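Local coordinates for protein putative rhamnosidase (PDB 3W5M) that hydrolyses terminal non-reducing alpha-L-rhamnose residues from citrus flavonoid glycosides and gum arabic, cleaving both alpha-1,6 and alpha-1,2 linkages, at residues 509-514 and 523-528. Residues are numbered along the deposited sequence; the frame is centred on the assembly and turned at random.
Sequences GSVRLR and VRLRHA
Val511 faces both Leu525 and His527 and uses a different methyl for each. Its CG2 lies 3.7 Å from Leu525 CD1. Its CG1 meets the edge of the His527 ring near the ring plane, 3.9 Å from NE2. Val511 CG1 points anti to the carbonyl carbon (chi1 -45°), and this splits the two methyls between the two partners. Further along, Leu513 CD2 touches both Val523 CG1 at 4.2 Å and Leu525 CD1 at 4.3 Å. One water joins the polar atoms: it accepts from Val511 N at 2.9 Å, and its bond with His527 NE2, 2.8 Å long, is weak in its geometry. His527 is anchored from outside by ND1, which bonds to Ala547 O. Its ring also stacks on His568 and meets Phe570 edge-to-face. Val573 and Val575 of strand 572-576 add to the apolar layer. The strand axes stay 9.5 Å apart at closest approach and run roughly antiparallel (148°). The pair therefore meets through side chains, as across the core of a beta-sandwich, within the concanavalin-like domain. The bond to Ala547 O places a proton on ND1. With the stacked rings it fixes the ring's rotation and turns NE2 to the water, which satisfies this polar edge and Val511 N beside the apolar contacts.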
loop_
_atom_site.group_PDB
_atom_site.type_symbol
_atom_site.label_atom_id
_atom_site.label_comp_id
_atom_site.label_asym_id
_atom_site.label_seq_id
_atom_site.Cartn_x
_atom_site.Cartn_y
_atom_site.Cartn_z
ATOM N N GLY A 509 7.405 6.004 3.576
ATOM C CA GLY A 509 7.010 6.626 4.859
ATOM C C GLY A 509 7.232 8.116 4.767
ATOM O O GLY A 509 6.903 8.746 3.751
ATOM N N SER A 510 7.762 8.717 5.831
ATOM C CA SER A 510 8.005 10.160 5.787
ATOM C C SER A 510 9.106 10.459 6.817
ATOM O O SER A 510 9.507 9.579 7.554
ATOM C CB SER A 510 6.708 10.959 6.090
ATOM O OG SER A 510 6.159 10.602 7.346
ATOM N N VAL A 511 9.581 11.691 6.882
ATOM C CA VAL A 511 10.738 11.961 7.714
ATOM C C VAL A 511 10.360 12.611 9.048
ATOM O O VAL A 511 9.246 13.063 9.234
ATOM C CB VAL A 511 11.793 12.803 6.954
ATOM C CG1 VAL A 511 11.984 12.252 5.560
ATOM C CG2 VAL A 511 11.424 14.278 6.926
ATOM N N ARG A 512 11.287 12.600 9.980
ATOM C CA ARG A 512 11.268 13.540 11.098
ATOM C C ARG A 512 12.318 14.583 10.783
ATOM O O ARG A 512 13.485 14.230 10.495
ATOM C CB ARG A 512 11.638 12.822 12.394
ATOM C CG ARG A 512 11.842 13.797 13.560
ATOM C CD ARG A 512 11.836 13.102 14.913
ATOM N NE ARG A 512 12.936 12.152 15.034
ATOM C CZ ARG A 512 12.786 10.833 14.967
ATOM N NH1 ARG A 512 11.582 10.298 14.788
ATOM N NH2 ARG A 512 13.850 10.055 15.075
ATOM N N LEU A 513 11.905 15.848 10.839
ATOM C CA LEU A 513 12.781 16.995 10.626
ATOM C C LEU A 513 13.031 17.621 11.988
ATOM O O LEU A 513 12.058 17.860 12.737
ATOM C CB LEU A 513 12.080 17.995 9.723
ATOM C CG LEU A 513 12.726 19.350 9.476
ATOM C CD1 LEU A 513 14.048 19.209 8.698
ATOM C CD2 LEU A 513 11.752 20.289 8.783
ATOM N N ARG A 514 14.317 17.836 12.323
ATOM C CA ARG A 514 14.691 18.665 13.478
ATOM C C ARG A 514 15.325 19.943 12.944
ATOM O O ARG A 514 16.195 19.900 12.070
ATOM C CB ARG A 514 15.682 17.981 14.431
ATOM C CG ARG A 514 15.329 16.588 14.929
ATOM C CD ARG A 514 14.028 16.521 15.727
ATOM N NE ARG A 514 14.028 17.374 16.923
ATOM C CZ ARG A 514 14.527 17.029 18.106
ATOM N NH1 ARG A 514 15.091 15.839 18.275
ATOM N NH2 ARG A 514 14.460 17.888 19.122
ATOM N N VAL A 523 10.852 25.617 5.599
ATOM C CA VAL A 523 11.716 24.548 5.085
ATOM C C VAL A 523 10.879 23.676 4.170
ATOM O O VAL A 523 9.777 23.298 4.527
ATOM C CB VAL A 523 12.294 23.675 6.203
ATOM C CG1 VAL A 523 13.264 22.640 5.633
ATOM C CG2 VAL A 523 13.014 24.548 7.215
ATOM N N ARG A 524 11.438 23.372 3.013
ATOM C CA ARG A 524 10.796 22.490 2.051
ATOM C C ARG A 524 11.580 21.186 1.920
ATOM O O ARG A 524 12.805 21.183 1.879
ATOM C CB ARG A 524 10.667 23.178 0.701
ATOM C CG ARG A 524 9.492 24.121 0.647
ATOM C CD ARG A 524 9.454 24.929 -0.633
ATOM N NE ARG A 524 8.726 26.166 -0.372
ATOM C CZ ARG A 524 9.256 27.212 0.256
ATOM N NH1 ARG A 524 10.522 27.171 0.663
ATOM N NH2 ARG A 524 8.527 28.298 0.462
ATOM N N LEU A 525 10.857 20.064 1.870
ATOM C CA LEU A 525 11.479 18.740 1.787
ATOM C C LEU A 525 10.892 18.063 0.586
ATOM O O LEU A 525 9.714 17.731 0.600
ATOM C CB LEU A 525 11.137 17.878 3.010
ATOM C CG LEU A 525 11.385 18.525 4.380
ATOM C CD1 LEU A 525 10.869 17.636 5.504
ATOM C CD2 LEU A 525 12.870 18.829 4.547
ATOM N N ARG A 526 11.713 17.831 -0.421
ATOM C CA ARG A 526 11.310 17.031 -1.580
ATOM C C ARG A 526 11.922 15.635 -1.471
ATOM O O ARG A 526 12.974 15.444 -0.862
ATOM C CB ARG A 526 11.690 17.707 -2.892
ATOM C CG ARG A 526 10.903 18.988 -3.169
ATOM C CD ARG A 526 10.915 19.399 -4.633
ATOM N NE ARG A 526 12.274 19.565 -5.152
ATOM C CZ ARG A 526 12.672 19.200 -6.370
ATOM N NH1 ARG A 526 11.813 18.657 -7.227
ATOM N NH2 ARG A 526 13.940 19.376 -6.725
ATOM N N HIS A 527 11.244 14.643 -2.049
ATOM C CA HIS A 527 11.618 13.269 -1.850
ATOM C C HIS A 527 11.809 12.598 -3.198
ATOM O O HIS A 527 10.986 12.774 -4.099
ATOM C CB HIS A 527 10.540 12.526 -1.030
ATOM C CG HIS A 527 10.297 13.120 0.321
ATOM N ND1 HIS A 527 9.528 14.247 0.504
ATOM C CD2 HIS A 527 10.681 12.722 1.555
ATOM C CE1 HIS A 527 9.487 14.548 1.790
ATOM N NE2 HIS A 527 10.184 13.644 2.449
ATOM N N ALA A 528 12.909 11.859 -3.326
ATOM C CA ALA A 528 13.273 11.216 -4.611
ATOM C C ALA A 528 13.826 9.841 -4.428
ATOM O O ALA A 528 14.497 9.545 -3.442
ATOM C CB ALA A 528 14.289 12.064 -5.380
HETATM O O HOH W 1 8.614 13.415 4.719
#